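Local coordinates for chitinase (PDB 5GZT), which probably catalyses the random endo-hydrolysis of beta-1,4-linkages between N-acetylglucosamine units in chitin and chitodextrins, at residues 577-582 against 597-602; 713-718 against 736-741; 963-968 against 1003-1008; 984-989 against 1100-1105. All coordinates share one frame; numbering follows the deposited sequence.

Overall arrangement
Contact 1 closes before contact 2 opens, and both precede contacts 3 and 4, whose segments interleave along the chain. Contact 1 lies in the first family 18 range, in the antiparallel sheet that holds strands 578-582 and 596-598. Contact 2 lies in the immunoglobulin-like domain, which falls between the two family 18 domains in sequence. Its centre is about 19 Å from that of contact 1, and their nearest atoms are about 4 Å apart. From contact 2 the nearest atoms of contacts 3 and 4 are about 10 and 11 Å away. Contacts 3 and 4 share the second family 18 range, about 14 Å apart between centres. They touch where Arg-1006 meets Tyr-1102.

Contact 1: residues 577-582 against 597-602; sequences YTRYWD and ISYEDT. With FMT (formic acid), chain H.
The Arg-579 guanidinium plane stands 86° from the plane of the Tyr-599 ring. The touching is done by the aliphatic part of the arginine: CD of Arg-579 lies 3.4 Å from OH of Tyr-599. At the guanidinium edge sits a formic acid, probably from the crystallisation liquor. NH1 of Arg-579 donates to its O1 at 2.9 Å, with an angle of 158° at the hydrogen. A bend in the arginine chain (chi3 57°) helps turn NH1 to this oxygen. NH1 also bonds to O of Leu-683. The Trp-581 ring meets the formic acid obliquely, with CE3 of Trp-581 3.1 Å from the formic acid C. OD2 of Asp-601 and the formic acid O2 are modelled 2.4 Å apart, unusually short and doubtful as an exact value. If they are this close, one of the two acid groups probably holds a proton. The other oxygen of Asp-601, OD1, caps N of Ser-604 at the start of helix 602-614. Farther along, the Tyr-577 ring takes an oblique apolar contact, CE2 of Tyr-577 lying 3.7 Å from CD1 of Ile-597. Strand 587-591 runs between the two strands in the sheet, so the side chains meet across it. Tyr-599 packs on its Pro-588 and Leu-590. The antiparallel sheet lies between barrel strands 527-532 and 619-623 in sequence, consistent with the small insertion domain of many family 18 chitinases.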
# COMPACT_ATOMS: atom_id res chain seq x y z
N TYR B 577 -25.63 17.82 -9.93
CA TYR B 577 -24.98 16.59 -10.36
C TYR B 577 -25.63 15.40 -9.61
O TYR B 577 -25.62 15.37 -8.33
CB TYR B 577 -23.46 16.64 -10.11
CG TYR B 577 -22.68 17.45 -11.09
CD1 TYR B 577 -22.57 18.81 -10.96
CD2 TYR B 577 -22.11 16.86 -12.20
CE1 TYR B 577 -21.88 19.59 -11.93
CE2 TYR B 577 -21.43 17.61 -13.16
CZ TYR B 577 -21.30 18.97 -13.03
OH TYR B 577 -20.60 19.68 -14.03
N THR B 578 -26.13 14.40 -10.36
CA THR B 578 -26.77 13.22 -9.79
C THR B 578 -25.68 12.15 -9.67
O THR B 578 -24.90 11.93 -10.62
CB THR B 578 -27.95 12.79 -10.66
OG1 THR B 578 -28.90 13.83 -10.65
CG2 THR B 578 -28.59 11.56 -10.19
N ARG B 579 -25.66 11.45 -8.55
CA ARG B 579 -24.80 10.29 -8.32
C ARG B 579 -25.50 9.04 -8.87
O ARG B 579 -26.65 8.81 -8.57
CB ARG B 579 -24.48 10.08 -6.81
CG ARG B 579 -23.55 8.85 -6.70
CD ARG B 579 -22.94 8.72 -5.32
NE ARG B 579 -23.92 8.65 -4.27
CZ ARG B 579 -24.33 7.55 -3.64
NH1 ARG B 579 -24.01 6.30 -4.06
NH2 ARG B 579 -25.19 7.67 -2.63
N TYR B 580 -24.80 8.28 -9.72
CA TYR B 580 -25.30 7.02 -10.29
C TYR B 580 -24.29 5.92 -9.98
O TYR B 580 -23.18 6.20 -9.64
CB TYR B 580 -25.40 7.18 -11.81
CG TYR B 580 -26.56 8.02 -12.29
CD1 TYR B 580 -27.85 7.68 -11.99
CD2 TYR B 580 -26.36 9.16 -13.06
CE1 TYR B 580 -28.93 8.44 -12.48
CE2 TYR B 580 -27.45 9.87 -13.57
CZ TYR B 580 -28.69 9.51 -13.27
OH TYR B 580 -29.74 10.25 -13.72
N TRP B 581 -24.69 4.65 -10.09
CA TRP B 581 -23.82 3.55 -9.86
C TRP B 581 -24.03 2.58 -11.02
O TRP B 581 -25.14 2.30 -11.44
CB TRP B 581 -24.30 2.87 -8.60
CG TRP B 581 -23.57 1.59 -8.22
CD1 TRP B 581 -24.09 0.31 -8.23
CD2 TRP B 581 -22.24 1.47 -7.74
NE1 TRP B 581 -23.15 -0.54 -7.81
CE2 TRP B 581 -22.02 0.11 -7.48
CE3 TRP B 581 -21.17 2.38 -7.57
CZ2 TRP B 581 -20.81 -0.40 -6.93
CZ3 TRP B 581 -19.95 1.88 -6.98
CH2 TRP B 581 -19.79 0.48 -6.75
N ASP B 582 -22.93 2.03 -11.49
CA ASP B 582 -22.98 0.95 -12.49
C ASP B 582 -22.75 -0.34 -11.72
O ASP B 582 -21.68 -0.63 -11.24
CB ASP B 582 -21.91 1.15 -13.54
CG ASP B 582 -21.95 0.05 -14.67
OD1 ASP B 582 -22.31 -1.12 -14.42
OD2 ASP B 582 -21.45 0.31 -15.77
N ILE B 597 -18.89 12.60 -15.13
CA ILE B 597 -17.70 12.50 -14.29
C ILE B 597 -17.59 11.06 -13.85
O ILE B 597 -18.49 10.56 -13.12
CB ILE B 597 -17.82 13.43 -13.06
CG1 ILE B 597 -17.92 14.87 -13.52
CG2 ILE B 597 -16.65 13.24 -12.14
CD1 ILE B 597 -18.11 16.00 -12.51
N SER B 598 -16.48 10.42 -14.18
CA SER B 598 -16.21 9.09 -13.76
C SER B 598 -15.25 9.16 -12.65
O SER B 598 -14.25 9.77 -12.81
CB SER B 598 -15.57 8.26 -14.90
OG SER B 598 -14.97 7.10 -14.38
N TYR B 599 -15.46 8.40 -11.58
CA TYR B 599 -14.64 8.53 -10.40
C TYR B 599 -14.63 7.24 -9.56
O TYR B 599 -15.17 6.20 -9.99
CB TYR B 599 -15.07 9.81 -9.58
CG TYR B 599 -16.36 9.71 -8.77
CD1 TYR B 599 -17.60 9.81 -9.40
CD2 TYR B 599 -16.36 9.62 -7.37
CE1 TYR B 599 -18.79 9.71 -8.73
CE2 TYR B 599 -17.57 9.61 -6.68
CZ TYR B 599 -18.77 9.65 -7.39
OH TYR B 599 -19.96 9.59 -6.76
N GLU B 600 -13.92 7.32 -8.46
CA GLU B 600 -13.64 6.24 -7.55
C GLU B 600 -14.17 6.80 -6.18
O GLU B 600 -13.86 7.93 -5.82
CB GLU B 600 -12.17 6.15 -7.39
CG GLU B 600 -11.70 5.01 -6.53
CD GLU B 600 -11.44 3.71 -7.35
OE1 GLU B 600 -12.40 2.99 -7.63
OE2 GLU B 600 -10.27 3.41 -7.71
N ASP B 601 -14.92 6.00 -5.43
CA ASP B 601 -15.52 6.44 -4.14
C ASP B 601 -15.39 5.28 -3.16
O ASP B 601 -14.59 4.33 -3.38
CB ASP B 601 -16.97 6.92 -4.37
CG ASP B 601 -17.99 5.81 -4.55
OD1 ASP B 601 -17.57 4.61 -4.71
OD2 ASP B 601 -19.25 6.14 -4.64
N THR B 602 -16.18 5.35 -2.08
CA THR B 602 -16.08 4.45 -1.04
C THR B 602 -16.51 3.08 -1.49
O THR B 602 -15.97 2.04 -0.99
CB THR B 602 -16.88 4.93 0.16
OG1 THR B 602 -18.17 5.26 -0.24
CG2 THR B 602 -16.26 6.15 0.77
C FMT H . -22.34 4.88 -6.15
O1 FMT H . -23.00 5.80 -6.75
O2 FMT H . -21.26 4.89 -5.27

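Contact 2: residues 713-718 against 736-741; sequences NAVAVY and VVVKAS
The backbone N of Val-738 is hydrogen-bonded to OG of Ser-751, and on the same residue a methyl group faces Val-715 across the core. CG2 of Val-738 lies 4.2 Å from CG2 of Val-715. A second pair repeats the pattern: CG2 of Val-717 lies 4.2 Å from CG2 of Val-736. In Val-715 and Val-738 the CG2 branch stands anti to the carbonyl carbon, and CG1 is anti to the backbone N (chi1 173° in Val-715). The two side chains run alongside each other, pointing opposite ways, and touch through one methyl each. The order of pairing is reversed, since the earlier residue of one strand faces the later residue of the other. The nearest CA atoms are 8.3 Å apart for Val-715 and Val-738 and 8.7 Å apart for Val-717 and Val-736. These spacings are too wide for neighbouring strands of one sheet. They are those of two sheets packed face to face, as in the beta sandwich of an immunoglobulin-like domain. Strand 714-723 is the middle one of three, with 668-678 and 703-707 beside it. Strand 732-738 lies between 754-759 and 692-695 in the other sheet. More apolar residues close round the pairs: Val-717 packs on Val-694, Val-736 on Val-692, Val-715 on Leu-683 and Val-738 on Val-652. The backbones of Val-715 and Val-717 bond to Leu-676 and Phe-674 in their own sheet. The four valines are buried, so the two sheets meet here through methyl groups, by dispersion and the exclusion of water.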
# COMPACT_ATOMS: atom_id res chain seq x y z
N ASN B 713 -23.51 10.81 0.89
CA ASN B 713 -23.78 9.45 1.47
C ASN B 713 -24.43 9.55 2.84
O ASN B 713 -23.84 9.12 3.83
CB ASN B 713 -22.43 8.78 1.52
CG ASN B 713 -22.48 7.36 1.96
OD1 ASN B 713 -23.48 6.73 1.87
ND2 ASN B 713 -21.33 6.84 2.49
N ALA B 714 -25.60 10.17 2.92
CA ALA B 714 -26.26 10.44 4.21
C ALA B 714 -27.73 10.17 4.10
O ALA B 714 -28.34 10.46 3.12
CB ALA B 714 -26.03 11.91 4.64
N VAL B 715 -28.30 9.62 5.15
CA VAL B 715 -29.70 9.45 5.29
C VAL B 715 -30.33 10.69 5.84
O VAL B 715 -29.81 11.26 6.77
CB VAL B 715 -29.97 8.31 6.33
CG1 VAL B 715 -31.46 8.21 6.65
CG2 VAL B 715 -29.50 7.00 5.75
N ALA B 716 -31.47 11.07 5.27
CA ALA B 716 -32.37 12.07 5.79
C ALA B 716 -33.59 11.39 6.33
O ALA B 716 -34.16 10.49 5.68
CB ALA B 716 -32.83 13.01 4.71
N VAL B 717 -33.98 11.79 7.55
CA VAL B 717 -35.23 11.38 8.13
C VAL B 717 -36.05 12.60 8.19
O VAL B 717 -35.77 13.47 9.01
CB VAL B 717 -35.09 10.73 9.53
CG1 VAL B 717 -36.46 10.31 10.05
CG2 VAL B 717 -34.15 9.54 9.53
N TYR B 718 -37.11 12.70 7.37
CA TYR B 718 -37.97 13.90 7.33
C TYR B 718 -39.12 13.68 8.34
O TYR B 718 -39.92 12.74 8.20
CB TYR B 718 -38.55 14.12 5.91
CG TYR B 718 -37.47 14.35 4.84
CD1 TYR B 718 -36.79 15.57 4.71
CD2 TYR B 718 -37.17 13.35 3.92
CE1 TYR B 718 -35.80 15.74 3.74
CE2 TYR B 718 -36.26 13.54 2.94
CZ TYR B 718 -35.56 14.67 2.85
OH TYR B 718 -34.59 14.67 1.83
N VAL B 736 -31.99 5.38 14.68
CA VAL B 736 -32.02 5.17 13.23
C VAL B 736 -31.11 4.01 12.89
O VAL B 736 -29.94 4.05 13.17
CB VAL B 736 -31.52 6.43 12.46
CG1 VAL B 736 -31.64 6.22 10.94
CG2 VAL B 736 -32.42 7.61 12.87
N VAL B 737 -31.67 2.94 12.35
CA VAL B 737 -30.79 1.87 11.93
C VAL B 737 -30.74 1.90 10.39
O VAL B 737 -31.78 1.95 9.77
CB VAL B 737 -31.34 0.50 12.37
CG1 VAL B 737 -30.57 -0.61 11.67
CG2 VAL B 737 -31.31 0.35 13.93
N VAL B 738 -29.53 1.87 9.84
CA VAL B 738 -29.32 1.79 8.41
C VAL B 738 -29.09 0.34 8.04
O VAL B 738 -28.08 -0.28 8.45
CB VAL B 738 -28.10 2.63 7.99
CG1 VAL B 738 -27.95 2.67 6.47
CG2 VAL B 738 -28.27 4.04 8.45
N LYS B 739 -30.03 -0.22 7.31
CA LYS B 739 -29.99 -1.67 7.09
C LYS B 739 -28.96 -2.02 6.06
O LYS B 739 -28.58 -1.16 5.23
CB LYS B 739 -31.34 -2.18 6.61
CG LYS B 739 -32.48 -1.82 7.49
CD LYS B 739 -32.56 -2.62 8.75
CE LYS B 739 -33.16 -4.00 8.51
NZ LYS B 739 -32.72 -4.90 9.64
N ALA B 740 -28.52 -3.30 6.10
CA ALA B 740 -27.63 -3.89 5.10
C ALA B 740 -28.17 -3.63 3.68
O ALA B 740 -27.41 -3.40 2.76
CB ALA B 740 -27.43 -5.39 5.34
N SER B 741 -29.46 -3.67 3.51
CA SER B 741 -30.08 -3.49 2.18
C SER B 741 -29.92 -2.06 1.65
O SER B 741 -30.14 -1.83 0.46
CB SER B 741 -31.52 -3.89 2.25
OG SER B 741 -32.26 -2.91 3.01

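Contact 3: residues 963-968 against 1003-1008; sequences DYMSVM and TAYRKQ
Met-965 sends its side chain out fully extended beyond CG (chi2 178°), and this carries the sulfur to the Tyr-1005 ring. In Val-967, two residues on, CG1 is anti to the backbone N (chi1 -173°) and CG2 anti to the carbonyl carbon, which brings both methyls to the same ring. The strand and helix belong to a family 18 TIM barrel: strand 964-967 is part of the barrel wall, and helix 998-1007 packs outside it before strand 1015-1020. The tyrosine reaches in from the helix, and Val-967 comes to it from the opposite direction. CG2 of Val-967 lies over one face, off centre toward the rim, 4.1 Å from CE2 of Tyr-1005. CG1 of Val-967 sits near the phenol end, 4.0 Å from CZ of Tyr-1005. Met-965 takes the edge instead. Its SD is 3.8 Å from CE2 of Tyr-1005 and lies almost in the ring plane, 88° off the ring normal. This is a Met-aromatic contact of the edge kind. Helices 947-952 and 955-958 add Ile-950 and Leu-955 round the ring. All three touching residues are buried, yet the phenol end is satisfied: Tyr-1005 OH is hydrogen-bonded to both O of Ala-944 and OG of Ser-943.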
# COMPACT_ATOMS: atom_id res chain seq x y z
N ASP B 963 -30.31 12.13 34.15
CA ASP B 963 -30.79 13.16 33.28
C ASP B 963 -29.76 13.48 32.18
O ASP B 963 -30.13 13.74 31.07
CB ASP B 963 -31.14 14.41 34.09
CG ASP B 963 -32.36 14.18 34.93
OD1 ASP B 963 -32.23 13.55 35.98
OD2 ASP B 963 -33.47 14.55 34.51
N TYR B 964 -28.48 13.45 32.49
CA TYR B 964 -27.43 13.66 31.51
C TYR B 964 -26.13 13.27 32.21
O TYR B 964 -26.09 13.15 33.49
CB TYR B 964 -27.39 15.15 30.98
CG TYR B 964 -27.59 16.15 32.12
CD1 TYR B 964 -26.53 16.61 32.83
CD2 TYR B 964 -28.82 16.57 32.51
CE1 TYR B 964 -26.71 17.43 33.94
CE2 TYR B 964 -28.98 17.46 33.56
CZ TYR B 964 -27.94 17.87 34.27
OH TYR B 964 -28.07 18.71 35.40
N MET B 965 -25.07 13.15 31.40
CA MET B 965 -23.67 13.02 31.83
C MET B 965 -22.98 14.30 31.40
O MET B 965 -23.06 14.61 30.21
CB MET B 965 -23.00 11.84 31.11
CG MET B 965 -23.75 10.55 31.35
SD MET B 965 -22.89 9.29 30.41
CE MET B 965 -23.97 7.92 30.76
N SER B 966 -22.32 15.02 32.31
CA SER B 966 -21.55 16.20 31.99
C SER B 966 -20.17 15.71 31.64
O SER B 966 -19.42 15.28 32.56
CB SER B 966 -21.53 17.19 33.16
OG SER B 966 -22.82 17.77 33.38
N VAL B 967 -19.85 15.57 30.32
CA VAL B 967 -18.64 14.91 29.94
C VAL B 967 -17.53 15.98 29.93
O VAL B 967 -17.64 17.09 29.31
CB VAL B 967 -18.72 14.25 28.54
CG1 VAL B 967 -17.46 13.40 28.23
CG2 VAL B 967 -19.96 13.40 28.46
N MET B 968 -16.44 15.63 30.62
CA MET B 968 -15.29 16.51 30.81
C MET B 968 -14.40 16.43 29.55
O MET B 968 -13.35 15.78 29.54
CB MET B 968 -14.55 16.11 32.14
CG MET B 968 -15.43 16.48 33.36
SD MET B 968 -14.59 16.08 34.93
CE MET B 968 -14.60 14.32 35.00
N THR B 1003 -18.52 10.79 20.40
CA THR B 1003 -18.83 9.65 19.57
C THR B 1003 -18.64 8.33 20.27
O THR B 1003 -19.49 7.42 20.11
CB THR B 1003 -17.99 9.70 18.25
OG1 THR B 1003 -18.36 10.89 17.57
CG2 THR B 1003 -18.23 8.54 17.34
N ALA B 1004 -17.52 8.15 20.97
CA ALA B 1004 -17.28 6.94 21.67
C ALA B 1004 -18.33 6.71 22.73
O ALA B 1004 -18.73 5.61 22.93
CB ALA B 1004 -15.93 6.95 22.34
N TYR B 1005 -18.80 7.74 23.41
CA TYR B 1005 -19.95 7.50 24.36
C TYR B 1005 -21.19 6.97 23.63
O TYR B 1005 -21.92 6.01 24.07
CB TYR B 1005 -20.31 8.79 25.11
CG TYR B 1005 -19.53 9.04 26.38
CD1 TYR B 1005 -18.15 9.25 26.37
CD2 TYR B 1005 -20.19 9.14 27.60
CE1 TYR B 1005 -17.43 9.48 27.54
CE2 TYR B 1005 -19.47 9.37 28.78
CZ TYR B 1005 -18.13 9.53 28.77
OH TYR B 1005 -17.51 9.82 29.96
N ARG B 1006 -21.43 7.54 22.46
CA ARG B 1006 -22.57 7.11 21.67
C ARG B 1006 -22.41 5.72 21.14
O ARG B 1006 -23.42 4.98 21.10
CB ARG B 1006 -22.91 8.12 20.53
CG ARG B 1006 -23.69 9.34 21.07
CD ARG B 1006 -23.78 10.50 20.05
NE ARG B 1006 -22.48 11.12 19.89
CZ ARG B 1006 -22.24 12.13 19.04
NH1 ARG B 1006 -23.22 12.67 18.29
NH2 ARG B 1006 -21.02 12.63 18.94
N LYS B 1007 -21.18 5.35 20.77
CA LYS B 1007 -20.95 3.96 20.32
C LYS B 1007 -21.10 2.92 21.44
O LYS B 1007 -21.42 1.79 21.15
CB LYS B 1007 -19.59 3.74 19.67
CG LYS B 1007 -19.29 4.58 18.43
CD LYS B 1007 -20.21 4.34 17.26
CE LYS B 1007 -19.61 5.01 16.01
NZ LYS B 1007 -20.68 5.22 14.98
N GLN B 1008 -21.01 3.35 22.70
CA GLN B 1008 -21.38 2.50 23.82
C GLN B 1008 -22.86 2.39 24.07
O GLN B 1008 -23.25 1.61 24.89
CB GLN B 1008 -20.74 3.01 25.13
CG GLN B 1008 -19.26 3.03 25.22
CD GLN B 1008 -18.71 1.62 25.26
OE1 GLN B 1008 -18.89 0.87 26.21
NE2 GLN B 1008 -18.07 1.24 24.18

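Contact 4: residues 984-989 against 1100-1105; sequences ASVYTS and AEYAKN
OH of Tyr-987 lies at the edge of the Tyr-1102 ring, 3.4 Å from CD1 of Tyr-1102. The two rings are oblique, with planes at 76° and centroids 5.6 Å apart. CE1 of Tyr-987 adds an apolar contact at 3.7 Å to CD1 of Tyr-1102. Val-986 joins from the same loop, its CG2 4.2 Å from CB of Tyr-1102. With CG2 anti to the backbone N (chi1 45°), this one methyl reaches both Tyr-1102 CB and a face of the neighbouring Tyr-987 ring, offset toward the rim. A water joins the two segments beyond the rings. It is bonded to OH of Tyr-987 at 2.6 Å and accepts from ND2 of Asn-1105 at 3.1 Å. Residues 984-989 lie in the long loop between strand 964-967 and helix 998-1007 in the second family 18 TIM barrel. Helix 1093-1106 is an outer helix of that barrel and leads into strand 1110-1114. The contact thus ties a loop to the helical layer. Backbone bonds hold the loop: Val-986 pairs with Asp-999, and Tyr-987 with Ala-1072. OD1 of Asp-999 is also hydrogen-bonded to OH of Tyr-1102 and helps position the ring. NH2 of Arg-1006, on helix 998-1007, probably bonds to that same OH of Tyr-1102.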
# COMPACT_ATOMS: atom_id res chain seq x y z
N ALA B 984 -8.44 20.65 24.93
CA ALA B 984 -9.87 20.79 24.94
C ALA B 984 -10.53 20.90 23.56
O ALA B 984 -11.66 21.41 23.43
CB ALA B 984 -10.22 22.01 25.75
N SER B 985 -9.86 20.42 22.51
CA SER B 985 -10.35 20.72 21.16
C SER B 985 -11.69 20.07 20.85
O SER B 985 -11.89 18.87 21.13
CB SER B 985 -9.35 20.27 20.11
OG SER B 985 -9.05 18.90 20.22
N VAL B 986 -12.58 20.83 20.21
CA VAL B 986 -13.86 20.31 19.81
C VAL B 986 -13.81 19.25 18.70
O VAL B 986 -14.51 18.21 18.86
CB VAL B 986 -14.89 21.40 19.60
CG1 VAL B 986 -14.34 22.57 18.81
CG2 VAL B 986 -16.17 20.86 18.99
N TYR B 987 -12.93 19.41 17.69
CA TYR B 987 -12.60 18.32 16.76
C TYR B 987 -11.14 17.89 16.83
O TYR B 987 -10.28 18.57 17.43
CB TYR B 987 -13.02 18.70 15.31
CG TYR B 987 -14.50 19.11 15.15
CD1 TYR B 987 -15.52 18.19 14.93
CD2 TYR B 987 -14.85 20.41 15.15
CE1 TYR B 987 -16.89 18.60 14.75
CE2 TYR B 987 -16.16 20.81 15.02
CZ TYR B 987 -17.18 19.92 14.83
OH TYR B 987 -18.50 20.47 14.72
N THR B 988 -10.89 16.68 16.35
CA THR B 988 -9.55 16.13 16.42
C THR B 988 -8.78 16.81 15.24
O THR B 988 -9.25 16.75 14.07
CB THR B 988 -9.54 14.62 16.18
OG1 THR B 988 -10.22 13.91 17.22
CG2 THR B 988 -8.10 14.12 16.13
N SER B 989 -7.65 17.45 15.51
CA SER B 989 -6.86 18.11 14.42
C SER B 989 -6.48 17.13 13.32
O SER B 989 -6.09 15.98 13.58
CB SER B 989 -5.55 18.67 14.99
OG SER B 989 -4.75 19.29 13.97
N ALA B 1100 -20.86 24.68 21.40
CA ALA B 1100 -22.26 24.93 21.48
C ALA B 1100 -23.02 24.56 20.18
O ALA B 1100 -24.12 23.95 20.18
CB ALA B 1100 -22.50 26.36 21.84
N GLU B 1101 -22.37 24.87 19.06
CA GLU B 1101 -22.85 24.49 17.77
C GLU B 1101 -22.85 22.99 17.60
O GLU B 1101 -23.81 22.48 17.08
CB GLU B 1101 -21.98 25.13 16.67
CG GLU B 1101 -22.46 24.79 15.26
CD GLU B 1101 -21.73 25.61 14.20
OE1 GLU B 1101 -22.37 26.33 13.46
OE2 GLU B 1101 -20.54 25.51 14.18
N TYR B 1102 -21.78 22.33 18.04
CA TYR B 1102 -21.69 20.89 18.09
C TYR B 1102 -22.86 20.31 18.88
O TYR B 1102 -23.57 19.46 18.40
CB TYR B 1102 -20.33 20.45 18.66
CG TYR B 1102 -20.05 18.96 18.51
CD1 TYR B 1102 -19.51 18.44 17.32
CD2 TYR B 1102 -20.39 18.06 19.52
CE1 TYR B 1102 -19.32 17.07 17.20
CE2 TYR B 1102 -20.15 16.72 19.41
CZ TYR B 1102 -19.63 16.21 18.25
OH TYR B 1102 -19.50 14.85 18.07
N ALA B 1103 -23.12 20.82 20.09
CA ALA B 1103 -24.28 20.39 20.91
C ALA B 1103 -25.60 20.45 20.15
O ALA B 1103 -26.38 19.49 20.14
CB ALA B 1103 -24.35 21.21 22.17
N LYS B 1104 -25.87 21.56 19.51
CA LYS B 1104 -27.11 21.75 18.75
C LYS B 1104 -27.20 20.80 17.56
O LYS B 1104 -28.23 20.17 17.38
CB LYS B 1104 -27.19 23.17 18.21
CG LYS B 1104 -27.55 24.19 19.27
CD LYS B 1104 -27.01 25.56 18.95
CE LYS B 1104 -27.70 26.14 17.77
NZ LYS B 1104 -27.15 27.48 17.44
N ASN B 1105 -26.10 20.67 16.81
CA ASN B 1105 -26.12 19.87 15.58
C ASN B 1105 -26.10 18.41 15.84
O ASN B 1105 -26.50 17.64 14.97
CB ASN B 1105 -24.90 20.19 14.70
CG ASN B 1105 -24.98 21.62 14.10
OD1 ASN B 1105 -26.04 22.14 13.92
ND2 ASN B 1105 -23.85 22.19 13.78
O HOH W 1 -21.01 21.15 14.50